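Local coordinates for protein Myo-inositol phosphohydrolase (Mitsuokella multacida, PDB 4WU3) that probably removes phosphate groups from myo-inositol hexakisphosphate as a PTP-like phytase, and binds inositol-(1,3,4,5)-tetrakisphosphate, at residues L50-A55 against K169-F174; A40-P45 against N179-P184; G127-T132 against V187-V192. The protein carries 2 engineered substitutions. All coordinates share one frame; numbering follows the deposited sequence.

Contact 1 of 3, residues L50-A55 against K169-F174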
ATOM      1  N   LEU A  50      -2.673   2.052  26.608  1.00 12.85           N
ATOM      2  CA  LEU A  50      -3.491   0.939  27.054  1.00 11.68           C
ATOM      3  C   LEU A  50      -4.899   1.459  27.080  1.00 11.13           C
ATOM      4  O   LEU A  50      -5.166   2.451  27.741  1.00 10.87           O
ATOM      5  CB  LEU A  50      -3.068   0.454  28.439  1.00 12.00           C
ATOM      6  CG  LEU A  50      -3.911  -0.659  29.082  1.00 12.26           C
ATOM      7  CD1 LEU A  50      -4.019  -1.878  28.176  1.00 12.73           C
ATOM      8  CD2 LEU A  50      -3.327  -1.069  30.425  1.00 12.72           C
ATOM      9  N   LYS A  51      -5.800   0.807  26.351  1.00 10.95           N
ATOM     10  CA  LYS A  51      -7.179   1.262  26.312  1.00 10.91           C
ATOM     11  C   LYS A  51      -8.172   0.114  26.336  1.00 11.32           C
ATOM     12  O   LYS A  51      -7.815  -1.051  26.145  1.00 11.45           O
ATOM     13  CB  LYS A  51      -7.424   2.157  25.095  1.00 10.78           C
ATOM     14  CG  LYS A  51      -7.138   1.494  23.763  1.00 11.44           C
ATOM     15  CD  LYS A  51      -8.322   0.705  23.238  1.00 11.33           C
ATOM     16  CE  LYS A  51      -8.215   0.582  21.721  1.00 11.85           C
ATOM     17  NZ  LYS A  51      -9.274  -0.271  21.130  1.00 11.22           N
ATOM     18  N   ILE A  52      -9.426   0.478  26.577  1.00 11.02           N
ATOM     19  CA  ILE A  52     -10.518  -0.467  26.672  1.00 10.74           C
ATOM     20  C   ILE A  52     -11.035  -0.834  25.278  1.00 10.69           C
ATOM     21  O   ILE A  52     -11.372   0.037  24.485  1.00 11.25           O
ATOM     22  CB  ILE A  52     -11.646   0.128  27.542  1.00 11.43           C
ATOM     23  CG1 ILE A  52     -11.162   0.290  28.990  1.00 11.92           C
ATOM     24  CG2 ILE A  52     -12.898  -0.735  27.500  1.00 11.82           C
ATOM     25  CD1 ILE A  52     -12.090   1.092  29.881  1.00 12.64           C
ATOM     26  N   ASP A  53     -11.069  -2.131  24.980  1.00 10.31           N
ATOM     27  CA  ASP A  53     -11.607  -2.628  23.723  1.00 10.68           C
ATOM     28  C   ASP A  53     -13.106  -2.878  23.877  1.00 12.44           C
ATOM     29  O   ASP A  53     -13.921  -2.388  23.087  1.00 12.25           O
ATOM     30  CB  ASP A  53     -10.931  -3.953  23.328  1.00 10.79           C
ATOM     31  CG  ASP A  53      -9.467  -3.798  22.933  1.00 10.08           C
ATOM     32  OD1 ASP A  53      -9.050  -2.705  22.507  1.00  9.32           O
ATOM     33  OD2 ASP A  53      -8.732  -4.804  23.035  1.00 10.61           O
ATOM     34  N   ARG A  54     -13.452  -3.673  24.895  1.00 13.52           N
ATOM     35  CA  ARG A  54     -14.837  -4.035  25.185  1.00 12.44           C
ATOM     36  C   ARG A  54     -15.115  -4.002  26.687  1.00 11.87           C
ATOM     37  O   ARG A  54     -14.513  -4.747  27.459  1.00  9.45           O
ATOM     38  CB  ARG A  54     -15.155  -5.446  24.674  1.00 12.92           C
ATOM     39  CG  ARG A  54     -14.858  -5.693  23.199  1.00 13.10           C
ATOM     40  CD  ARG A  54     -15.692  -4.803  22.303  1.00 12.21           C
ATOM     41  NE  ARG A  54     -17.094  -5.187  22.366  1.00 12.90           N
ATOM     42  CZ  ARG A  54     -18.072  -4.557  21.733  1.00 12.65           C
ATOM     43  NH1 ARG A  54     -17.817  -3.507  20.974  1.00 12.34           N
ATOM     44  NH2 ARG A  54     -19.313  -4.992  21.852  1.00 15.22           N
ATOM     45  N   ALA A  55     -16.036  -3.131  27.083  1.00 12.44           N
ATOM     46  CA  ALA A  55     -16.560  -3.126  28.434  1.00 12.51           C
ATOM     47  C   ALA A  55     -17.286  -4.440  28.624  1.00 12.93           C
ATOM     48  O   ALA A  55     -17.833  -4.982  27.670  1.00 14.54           O
ATOM     49  CB  ALA A  55     -17.512  -1.946  28.635  1.00 12.02           C
ATOM     50  N   LYS A 169      -6.342   0.525  37.786  1.00 12.01           N
ATOM     51  CA  LYS A 169      -5.538   1.230  36.807  1.00 14.19           C
ATOM     52  C   LYS A 169      -6.395   2.171  35.983  1.00 13.78           C
ATOM     53  O   LYS A 169      -7.511   1.830  35.582  1.00 10.82           O
ATOM     54  CB  LYS A 169      -4.851   0.231  35.866  1.00 19.60           C
ATOM     55  CG  LYS A 169      -3.552   0.725  35.261  1.00 23.74           C
ATOM     56  CD  LYS A 169      -2.455  -0.294  35.413  1.00 31.47           C
ATOM     57  CE  LYS A 169      -1.138   0.143  34.801  1.00 41.93           C
ATOM     58  NZ  LYS A 169      -0.194   0.684  35.820  1.00 46.60           N
ATOM     59  N   SER A 170      -5.859   3.357  35.730  1.00 14.41           N
ATOM     60  CA  SER A 170      -6.488   4.311  34.841  1.00 16.26           C
ATOM     61  C   SER A 170      -6.287   3.808  33.416  1.00 15.94           C
ATOM     62  O   SER A 170      -5.158   3.645  32.976  1.00 19.65           O
ATOM     63  CB  SER A 170      -5.864   5.700  35.022  1.00 16.26           C
ATOM     64  OG  SER A 170      -6.571   6.679  34.280  1.00 15.43           O
ATOM     65  N   ILE A 171      -7.378   3.525  32.709  1.00 16.87           N
ATOM     66  CA  ILE A 171      -7.285   2.973  31.346  1.00 15.13           C
ATOM     67  C   ILE A 171      -8.072   3.836  30.376  1.00 13.68           C
ATOM     68  O   ILE A 171      -9.242   4.168  30.624  1.00 10.59           O
ATOM     69  CB  ILE A 171      -7.876   1.566  31.249  1.00 15.49           C
ATOM     70  CG1 ILE A 171      -7.296   0.649  32.324  1.00 16.97           C
ATOM     71  CG2 ILE A 171      -7.625   0.990  29.866  1.00 15.49           C
ATOM     72  CD1 ILE A 171      -5.962   0.044  31.975  1.00 18.17           C
ATOM     73  N   TYR A 172      -7.434   4.190  29.268  1.00 13.24           N
ATOM     74  CA  TYR A 172      -8.069   5.077  28.297  1.00 13.45           C
ATOM     75  C   TYR A 172      -9.323   4.413  27.727  1.00 12.80           C
ATOM     76  O   TYR A 172      -9.402   3.186  27.608  1.00 11.61           O
ATOM     77  CB  TYR A 172      -7.102   5.459  27.159  1.00 13.05           C
ATOM     78  CG  TYR A 172      -5.982   6.402  27.553  1.00 12.90           C
ATOM     79  CD1 TYR A 172      -6.209   7.759  27.725  1.00 13.18           C
ATOM     80  CD2 TYR A 172      -4.683   5.930  27.727  1.00 13.39           C
ATOM     81  CE1 TYR A 172      -5.181   8.619  28.078  1.00 13.75           C
ATOM     82  CE2 TYR A 172      -3.650   6.776  28.080  1.00 14.22           C
ATOM     83  CZ  TYR A 172      -3.904   8.120  28.254  1.00 15.13           C
ATOM     84  OH  TYR A 172      -2.873   8.960  28.600  1.00 14.56           O
ATOM     85  N   ARG A 173     -10.305   5.236  27.394  1.00 13.13           N
ATOM     86  CA  ARG A 173     -11.460   4.783  26.645  1.00 13.59           C
ATOM     87  C   ARG A 173     -11.178   4.992  25.162  1.00 13.40           C
ATOM     88  O   ARG A 173     -10.105   5.464  24.788  1.00 11.82           O
ATOM     89  CB  ARG A 173     -12.716   5.528  27.082  1.00 15.78           C
ATOM     90  CG  ARG A 173     -13.298   4.969  28.372  1.00 17.40           C
ATOM     91  CD  ARG A 173     -14.449   5.809  28.895  1.00 19.69           C
ATOM     92  NE  ARG A 173     -13.975   7.050  29.505  1.00 22.62           N
ATOM     93  CZ  ARG A 173     -14.742   7.893  30.196  1.00 27.10           C
ATOM     94  NH1 ARG A 173     -16.035   7.638  30.371  1.00 25.37           N
ATOM     95  NH2 ARG A 173     -14.207   8.996  30.717  1.00 25.96           N
ATOM     96  N   PHE A 174     -12.128   4.613  24.317  1.00 14.04           N
ATOM     97  CA  PHE A 174     -11.858   4.536  22.895  1.00 14.28           C
ATOM     98  C   PHE A 174     -13.117   4.752  22.091  1.00 14.13           C
ATOM     99  O   PHE A 174     -14.169   4.231  22.434  1.00 13.62           O
ATOM    100  CB  PHE A 174     -11.275   3.168  22.555  1.00 13.75           C
ATOM    101  CG  PHE A 174     -10.643   3.099  21.195  1.00 13.86           C
ATOM    102  CD1 PHE A 174      -9.411   3.697  20.960  1.00 14.17           C
ATOM    103  CD2 PHE A 174     -11.266   2.427  20.154  1.00 15.13           C
ATOM    104  CE1 PHE A 174      -8.816   3.633  19.713  1.00 14.56           C
ATOM    105  CE2 PHE A 174     -10.670   2.351  18.902  1.00 14.97           C
ATOM    106  CZ  PHE A 174      -9.445   2.953  18.681  1.00 15.06           C
TER
HETATM  107  O   HOH W   1      -4.275   3.859  30.198  1.00 44.98           O
HETATM  108  O   HOH W   2     -14.033   1.968  24.925  1.00 41.46           O

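Contact 2 of 3, residues A40-P45 against N179-P184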
ATOM      1  N   ALA A  40     -13.940  12.759  26.442  1.00 28.32           N
ATOM      2  CA  ALA A  40     -13.336  13.708  25.514  1.00 26.79           C
ATOM      3  C   ALA A  40     -12.157  13.083  24.781  1.00 25.95           C
ATOM      4  O   ALA A  40     -11.476  12.212  25.315  1.00 23.05           O
ATOM      5  CB  ALA A  40     -12.876  14.946  26.268  1.00 26.01           C
ATOM      6  N   VAL A  41     -11.912  13.539  23.559  1.00 22.42           N
ATOM      7  CA  VAL A  41     -10.766  13.082  22.793  1.00 22.89           C
ATOM      8  C   VAL A  41      -9.511  13.538  23.524  1.00 23.46           C
ATOM      9  O   VAL A  41      -9.436  14.672  23.969  1.00 25.10           O
ATOM     10  CB  VAL A  41     -10.763  13.667  21.359  1.00 23.10           C
ATOM     11  CG1 VAL A  41      -9.589  13.130  20.551  1.00 23.54           C
ATOM     12  CG2 VAL A  41     -12.069  13.358  20.650  1.00 21.68           C
ATOM     13  N   VAL A  42      -8.532  12.653  23.653  1.00 23.30           N
ATOM     14  CA  VAL A  42      -7.253  13.006  24.254  1.00 25.02           C
ATOM     15  C   VAL A  42      -6.333  13.651  23.218  1.00 28.59           C
ATOM     16  O   VAL A  42      -6.016  13.039  22.199  1.00 25.49           O
ATOM     17  CB  VAL A  42      -6.563  11.753  24.816  1.00 23.58           C
ATOM     18  CG1 VAL A  42      -5.179  12.103  25.365  1.00 24.65           C
ATOM     19  CG2 VAL A  42      -7.445  11.113  25.875  1.00 23.64           C
ATOM     20  N   LYS A  43      -5.883  14.873  23.485  1.00 35.20           N
ATOM     21  CA  LYS A  43      -5.145  15.640  22.479  1.00 42.89           C
ATOM     22  C   LYS A  43      -3.816  15.001  22.089  1.00 39.74           C
ATOM     23  O   LYS A  43      -3.588  14.728  20.916  1.00 41.16           O
ATOM     24  CB  LYS A  43      -4.919  17.076  22.957  1.00 56.33           C
ATOM     25  CG  LYS A  43      -6.196  17.899  23.018  1.00 72.33           C
ATOM     26  CD  LYS A  43      -5.984  19.237  23.711  1.00 85.73           C
ATOM     27  CE  LYS A  43      -7.312  19.932  23.964  1.00 88.87           C
ATOM     28  NZ  LYS A  43      -7.143  21.220  24.693  1.00 91.37           N
ATOM     29  N   ASN A  44      -2.932  14.784  23.056  1.00 35.76           N
ATOM     30  CA  ASN A  44      -1.636  14.184  22.760  1.00 39.28           C
ATOM     31  C   ASN A  44      -1.476  12.875  23.512  1.00 37.12           C
ATOM     32  O   ASN A  44      -0.857  12.833  24.574  1.00 31.29           O
ATOM     33  CB  ASN A  44      -0.486  15.127  23.129  1.00 44.32           C
ATOM     34  CG  ASN A  44      -0.303  16.253  22.126  1.00 52.95           C
ATOM     35  OD1 ASN A  44       0.087  16.025  20.977  1.00 55.20           O
ATOM     36  ND2 ASN A  44      -0.567  17.483  22.562  1.00 51.34           N
ATOM     37  N   PRO A  45      -2.038  11.795  22.962  1.00 37.55           N
ATOM     38  CA  PRO A  45      -1.960  10.489  23.604  1.00 33.12           C
ATOM     39  C   PRO A  45      -0.556   9.887  23.490  1.00 28.81           C
ATOM     40  O   PRO A  45       0.149  10.150  22.513  1.00 27.49           O
ATOM     41  CB  PRO A  45      -2.958   9.662  22.799  1.00 32.44           C
ATOM     42  CG  PRO A  45      -2.899  10.249  21.431  1.00 33.89           C
ATOM     43  CD  PRO A  45      -2.620  11.716  21.608  1.00 35.60           C
ATOM     44  N   ASN A 179     -11.689   5.760  15.710  1.00 22.43           N
ATOM     45  CA  ASN A 179     -10.498   5.048  16.183  1.00 22.67           C
ATOM     46  C   ASN A 179      -9.497   6.000  16.838  1.00 20.98           C
ATOM     47  O   ASN A 179      -8.338   6.097  16.420  1.00 16.36           O
ATOM     48  CB  ASN A 179      -9.828   4.256  15.050  1.00 24.50           C
ATOM     49  CG  ASN A 179     -10.628   3.031  14.632  1.00 27.49           C
ATOM     50  OD1 ASN A 179     -10.603   2.637  13.469  1.00 36.27           O
ATOM     51  ND2 ASN A 179     -11.342   2.425  15.574  1.00 29.43           N
ATOM     52  N   VAL A 180      -9.966   6.702  17.870  1.00 20.39           N
ATOM     53  CA  VAL A 180      -9.113   7.574  18.666  1.00 19.49           C
ATOM     54  C   VAL A 180      -9.304   7.379  20.185  1.00 18.48           C
ATOM     55  O   VAL A 180     -10.374   6.993  20.675  1.00 16.19           O
ATOM     56  CB  VAL A 180      -9.313   9.067  18.317  1.00 21.18           C
ATOM     57  CG1 VAL A 180      -9.013   9.332  16.841  1.00 19.49           C
ATOM     58  CG2 VAL A 180     -10.717   9.520  18.689  1.00 23.47           C
ATOM     59  N   ILE A 181      -8.227   7.661  20.906  1.00 17.65           N
ATOM     60  CA  ILE A 181      -8.155   7.520  22.354  1.00 17.50           C
ATOM     61  C   ILE A 181      -9.016   8.563  23.071  1.00 16.96           C
ATOM     62  O   ILE A 181      -8.929   9.762  22.772  1.00 16.29           O
ATOM     63  CB  ILE A 181      -6.690   7.680  22.809  1.00 16.64           C
ATOM     64  CG1 ILE A 181      -5.866   6.456  22.394  1.00 16.98           C
ATOM     65  CG2 ILE A 181      -6.611   7.896  24.311  1.00 18.19           C
ATOM     66  CD1 ILE A 181      -6.265   5.185  23.115  1.00 17.54           C
ATOM     67  N   LEU A 182      -9.833   8.104  24.018  1.00 14.00           N
ATOM     68  CA  LEU A 182     -10.678   8.994  24.806  1.00 14.06           C
ATOM     69  C   LEU A 182     -10.243   9.002  26.273  1.00 15.18           C
ATOM     70  O   LEU A 182      -9.536   8.100  26.721  1.00 13.88           O
ATOM     71  CB  LEU A 182     -12.145   8.562  24.708  1.00 14.63           C
ATOM     72  CG  LEU A 182     -12.758   8.429  23.310  1.00 13.08           C
ATOM     73  CD1 LEU A 182     -14.179   7.932  23.434  1.00 13.45           C
ATOM     74  CD2 LEU A 182     -12.740   9.749  22.560  1.00 13.28           C
ATOM     75  N   SER A 183     -10.681  10.015  27.020  1.00 16.93           N
ATOM     76  CA  SER A 183     -10.266  10.180  28.418  1.00 19.10           C
ATOM     77  C   SER A 183     -10.545   8.935  29.261  1.00 19.34           C
ATOM     78  O   SER A 183     -11.552   8.252  29.081  1.00 19.07           O
ATOM     79  CB  SER A 183     -10.909  11.421  29.048  1.00 20.17           C
ATOM     80  OG  SER A 183     -12.314  11.300  29.118  1.00 20.98           O
ATOM     81  N   PRO A 184      -9.636   8.640  30.192  1.00 19.29           N
ATOM     82  CA  PRO A 184      -9.603   7.350  30.867  1.00 20.03           C
ATOM     83  C   PRO A 184     -10.624   7.180  31.986  1.00 19.63           C
ATOM     84  O   PRO A 184     -11.148   8.156  32.504  1.00 20.39           O
ATOM     85  CB  PRO A 184      -8.181   7.301  31.437  1.00 19.53           C
ATOM     86  CG  PRO A 184      -7.810   8.724  31.650  1.00 20.67           C
ATOM     87  CD  PRO A 184      -8.496   9.496  30.557  1.00 19.98           C
TER
HETATM   88  O   HOH W   3      -6.651  10.767  20.820  1.00 22.17           O

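Contact 3 of 3, residues G127-T132 against V187-V192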
ATOM      1  N   GLY A 127      -5.503  -8.242  25.799  1.00  8.47           N
ATOM      2  CA  GLY A 127      -5.771  -9.189  26.862  1.00  9.43           C
ATOM      3  C   GLY A 127      -6.999  -8.795  27.660  1.00 10.16           C
ATOM      4  O   GLY A 127      -7.843  -8.026  27.180  1.00 10.41           O
ATOM      5  N   TYR A 128      -7.089  -9.328  28.880  1.00 10.07           N
ATOM      6  CA  TYR A 128      -8.265  -9.147  29.721  1.00 10.36           C
ATOM      7  C   TYR A 128      -7.881  -8.735  31.144  1.00 10.30           C
ATOM      8  O   TYR A 128      -6.915  -9.259  31.717  1.00  9.02           O
ATOM      9  CB  TYR A 128      -9.116 -10.422  29.718  1.00 10.52           C
ATOM     10  CG  TYR A 128      -9.767 -10.683  28.369  1.00 10.69           C
ATOM     11  CD1 TYR A 128      -9.090 -11.371  27.369  1.00 10.81           C
ATOM     12  CD2 TYR A 128     -11.045 -10.211  28.087  1.00 10.70           C
ATOM     13  CE1 TYR A 128      -9.672 -11.581  26.138  1.00 10.30           C
ATOM     14  CE2 TYR A 128     -11.633 -10.416  26.859  1.00 10.60           C
ATOM     15  CZ  TYR A 128     -10.939 -11.101  25.881  1.00 11.57           C
ATOM     16  OH  TYR A 128     -11.513 -11.307  24.631  1.00 12.95           O
ATOM     17  N   LEU A 129      -8.618  -7.753  31.668  1.00  9.87           N
ATOM     18  CA  LEU A 129      -8.593  -7.395  33.083  1.00 11.10           C
ATOM     19  C   LEU A 129      -9.952  -7.735  33.664  1.00 11.76           C
ATOM     20  O   LEU A 129     -10.942  -7.062  33.378  1.00 12.18           O
ATOM     21  CB  LEU A 129      -8.330  -5.905  33.268  1.00 12.63           C
ATOM     22  CG  LEU A 129      -7.033  -5.380  32.665  1.00 13.48           C
ATOM     23  CD1 LEU A 129      -6.907  -3.892  32.945  1.00 14.90           C
ATOM     24  CD2 LEU A 129      -5.840  -6.133  33.236  1.00 16.17           C
ATOM     25  N   ASN A 130      -9.995  -8.779  34.485  1.00 12.26           N
ATOM     26  CA  ASN A 130     -11.248  -9.483  34.763  1.00 12.11           C
ATOM     27  C   ASN A 130     -11.909  -9.818  33.422  1.00 11.87           C
ATOM     28  O   ASN A 130     -11.284 -10.462  32.581  1.00 14.23           O
ATOM     29  CB  ASN A 130     -12.147  -8.665  35.693  1.00 12.79           C
ATOM     30  CG  ASN A 130     -11.652  -8.678  37.131  1.00 14.66           C
ATOM     31  OD1 ASN A 130     -10.580  -9.225  37.427  1.00 13.75           O
ATOM     32  ND2 ASN A 130     -12.424  -8.073  38.033  1.00 15.59           N
ATOM     33  N   GLY A 131     -13.139  -9.375  33.195  1.00 11.06           N
ATOM     34  CA  GLY A 131     -13.808  -9.643  31.929  1.00 10.48           C
ATOM     35  C   GLY A 131     -13.658  -8.555  30.867  1.00  9.80           C
ATOM     36  O   GLY A 131     -14.093  -8.730  29.735  1.00  9.00           O
ATOM     37  N   THR A 132     -13.049  -7.430  31.232  1.00  9.20           N
ATOM     38  CA  THR A 132     -12.912  -6.304  30.322  1.00  9.05           C
ATOM     39  C   THR A 132     -11.760  -6.527  29.340  1.00  9.05           C
ATOM     40  O   THR A 132     -10.650  -6.897  29.739  1.00  7.31           O
ATOM     41  CB  THR A 132     -12.627  -4.993  31.076  1.00  9.64           C
ATOM     42  OG1 THR A 132     -13.627  -4.767  32.084  1.00  9.77           O
ATOM     43  CG2 THR A 132     -12.602  -3.822  30.090  1.00  9.98           C
ATOM     44  N   VAL A 187     -10.257   1.110  36.119  1.00 14.59           N
ATOM     45  CA  VAL A 187     -10.728  -0.253  35.983  1.00 14.02           C
ATOM     46  C   VAL A 187     -10.213  -1.068  37.161  1.00 13.67           C
ATOM     47  O   VAL A 187      -9.008  -1.061  37.449  1.00 12.99           O
ATOM     48  CB  VAL A 187     -10.205  -0.865  34.681  1.00 14.28           C
ATOM     49  CG1 VAL A 187     -10.637  -2.312  34.555  1.00 15.62           C
ATOM     50  CG2 VAL A 187     -10.691  -0.052  33.495  1.00 15.53           C
ATOM     51  N   ASN A 188     -11.121  -1.745  37.856  1.00 12.51           N
ATOM     52  CA  ASN A 188     -10.739  -2.576  38.987  1.00 13.20           C
ATOM     53  C   ASN A 188     -10.678  -4.013  38.525  1.00 13.49           C
ATOM     54  O   ASN A 188     -11.514  -4.443  37.750  1.00 14.00           O
ATOM     55  CB  ASN A 188     -11.745  -2.461  40.129  1.00 12.85           C
ATOM     56  CG  ASN A 188     -11.829  -1.067  40.692  1.00 13.01           C
ATOM     57  OD1 ASN A 188     -12.665  -0.279  40.293  1.00 14.95           O
ATOM     58  ND2 ASN A 188     -10.958  -0.753  41.602  1.00 12.29           N
ATOM     59  N   TYR A 189      -9.686  -4.748  39.003  1.00 12.62           N
ATOM     60  CA  TYR A 189      -9.482  -6.110  38.561  1.00 12.71           C
ATOM     61  C   TYR A 189      -8.630  -6.858  39.574  1.00 13.53           C
ATOM     62  O   TYR A 189      -7.856  -6.259  40.318  1.00 15.06           O
ATOM     63  CB  TYR A 189      -8.787  -6.121  37.187  1.00 11.57           C
ATOM     64  CG  TYR A 189      -7.404  -5.494  37.165  1.00 11.13           C
ATOM     65  CD1 TYR A 189      -7.237  -4.115  37.005  1.00 11.17           C
ATOM     66  CD2 TYR A 189      -6.257  -6.279  37.281  1.00 10.37           C
ATOM     67  CE1 TYR A 189      -5.969  -3.543  36.974  1.00 11.27           C
ATOM     68  CE2 TYR A 189      -4.994  -5.716  37.256  1.00  9.57           C
ATOM     69  CZ  TYR A 189      -4.851  -4.353  37.102  1.00 11.14           C
ATOM     70  OH  TYR A 189      -3.587  -3.795  37.074  1.00 12.26           O
ATOM     71  N   ASN A 190      -8.766  -8.170  39.590  1.00 14.84           N
ATOM     72  CA  ASN A 190      -7.853  -9.006  40.349  1.00 19.30           C
ATOM     73  C   ASN A 190      -7.391 -10.186  39.503  1.00 20.39           C
ATOM     74  O   ASN A 190      -6.877 -11.172  40.021  1.00 20.65           O
ATOM     75  CB  ASN A 190      -8.516  -9.486  41.633  1.00 21.97           C
ATOM     76  CG  ASN A 190      -9.779 -10.260  41.372  1.00 27.42           C
ATOM     77  OD1 ASN A 190      -9.929 -10.888  40.319  1.00 30.54           O
ATOM     78  ND2 ASN A 190     -10.700 -10.225  42.328  1.00 28.08           N
ATOM     79  N   LYS A 191      -7.574 -10.052  38.193  1.00 20.83           N
ATOM     80  CA  LYS A 191      -7.150 -11.046  37.216  1.00 21.97           C
ATOM     81  C   LYS A 191      -6.613 -10.396  35.957  1.00 15.77           C
ATOM     82  O   LYS A 191      -7.226  -9.486  35.427  1.00 14.42           O
ATOM     83  CB  LYS A 191      -8.344 -11.875  36.794  1.00 25.05           C
ATOM     84  CG  LYS A 191      -8.437 -13.208  37.467  1.00 32.16           C
ATOM     85  CD  LYS A 191      -9.561 -14.028  36.852  1.00 38.04           C
ATOM     86  CE  LYS A 191     -10.865 -13.869  37.606  1.00 37.47           C
ATOM     87  NZ  LYS A 191     -11.917 -14.700  36.964  1.00 38.94           N
ATOM     88  N   VAL A 192      -5.493 -10.896  35.462  1.00 13.82           N
ATOM     89  CA  VAL A 192      -4.950 -10.457  34.179  1.00 12.74           C
ATOM     90  C   VAL A 192      -4.710 -11.701  33.321  1.00 12.06           C
ATOM     91  O   VAL A 192      -4.049 -12.639  33.758  1.00 12.61           O
ATOM     92  CB  VAL A 192      -3.639  -9.675  34.364  1.00 13.49           C
ATOM     93  CG1 VAL A 192      -3.184  -9.068  33.041  1.00 14.36           C
ATOM     94  CG2 VAL A 192      -3.802  -8.585  35.423  1.00 13.71           C
TER

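Contact 1 of 3, residues L50-A55 against K169-F174
One face of the Phe174 ring carries the end of the Lys51 side chain, while Tyr172 turns a ring edge to the carbonyl oxygen of Leu50, which lies in the ring plane 3.5 Å from Tyr172 CD2. Over Phe174, Lys51 CE makes a CH-pi contact and Lys51 NZ a cation-pi one, 3.6 Å from the Phe174 ring centroid and 15° off its normal. The bend of the lysine at chi2 (86°) brings it there, and Lys51 NZ also forms a salt bridge with Asp53 OD1 at 2.8 Å. Phe137 meets Phe174 edge-to-face. An alanine in place of Phe174 would probably leave the lysine ammonium without its aromatic platform, held by Asp53 but freer to turn. Farther along the strands, Leu50 CD2 presses against Ile171 CD1 at 3.3 Å, tighter than usual, and Ile52 CG1 rests on Ile171 CG2. Two backbone bonds, Tyr172 N to Leu50 O and Ile52 N to Tyr172 O (2.9 Å), make a single bridge, Lys51 with Tyr172, where segments 50-52 and 169-174 cross at 61°. The buried lysine charge is thus met by a pi face and by a carboxylate that Arg122 also engages, consistent with a fixed ammonium here.

Contact 2 of 3, residues A40-P45 against N179-P184
Val42 and Ile181 form the apolar centre, their CG2 methyls 3.7 Å apart. Ile181 CG2 stands anti to its own backbone N, with chi1 (to CG1) at -72°, and this turns it to the valine while the CG1 arm leads away, toward strand 49-54, where Ile181 packs on Ala49 and Lys51. The same Val42 methyl lies against the peptide after Leu182, with Val42 CG2 3.5 Å from Leu182 C. Pro45 closes one flank, its CB facing the CB of Ile181 at 4.2 Å. Farther out, Val41 points its CB away from the strand, yet its CG2 still reaches Leu182 CD2, the two side chains crossing at a slant, and its CG1 lies near Val180 CG2.

Backbone bonds run beside this apolar strip. Val42 N gives an almost straight bond to Ile181 O (3.0 Å, 177°), arriving somewhat out of the carbonyl plane, and Ser183 N bonds to Ala40 O at 2.9 Å. Water 3 donates to both Val42 O and Ile181 O, so the isoleucine carbonyl accepts from two partners. At the outer edge, Ala40 N makes a weak bond to Ser183 OG, 3.5 Å long.

Val41 and Leu182 are bridged in a single pair, so the irregular segment 40-45 docks along one edge of strand 180-188, whose Leu182 is backbone-bonded to Arg173 of strand 168-175. With two main-chain bonds and a weak one to a serine hydroxyl, the N-terminal segment appears to be held at this surface by backbone pairing together with the Val42-Ile181 packing.

Contact 3 of 3, residues G127-T132 against V187-V192
Leu129 lies over one face of the Tyr189 ring, and the contact is largely apolar at this point. Leu129 CD2 sits above the ring centre in a CH-pi contact, 4.1 Å from the Tyr189 centroid and 11° off the normal. The phenol ring is brought under the leucine by a first torsion of 62°, which sets Tyr189 CG between its backbone N and carbonyl carbon, and its hydroxyl is bonded beyond this contact to the carbonyl of Leu163. The same leucine methyl touches Val192 CG2 at 3.9 Å. The leucine and valine side chains run alongside each other in a common direction, and Leu129 CD1 extends toward Val187 CG1.

Leu129 and Val192 are a non-hydrogen-bonded antiparallel pair, at the edge of the four-stranded antiparallel sheet where the short strand 192-193 joins strand 126-129. The latter returns into strand 132-137 through a type II' turn from Leu129 to Thr132, a tight beta hairpin closed by reciprocal backbone bonds between those two residues, with Thr132 N to Leu129 O at 3.0 Å. Asn130 takes the second position of the turn with a positive phi of 51°.

Hydrogen bonds gather at that asparagine. Asn130 N donates to Lys191 O at 3.0 Å, and the side-chain oxygen Asn130 OD1 accepts from Asn190 N, also at 3.0 Å, the donor tilted from the amide plane, so that Asn130 holds Lys191 by its main chain and Asn190 by its side chain. Weaker CA-H...O contacts flank these bonds: Val192 CA lies 3.4 Å from Tyr128 O, and Leu129 CA approaches Lys191 O equally closely.

The three contacts share the hairpin of strands 168-175 and 180-188. Contact 1 lies midway: its centre is about 11 Å from that of contact 2 and about 11 Å from that of contact 3, while the centres of contacts 2 and 3 are about 21 Å apart. Both segments of contact 1 fall between the two segments of contact 2 in sequence, whereas contact 3 alternates with both. Contact 1 touches contact 2 through the Arg173 side chain, bonded to Ser183 O, and contact 3 through the Lys169-Val187 backbone bond. The hairpin thus holds the N-terminal segment and meets edge strand 49-54, and its continuation pairs with strand 126-129, adding 192-193 as the sheet's other edge.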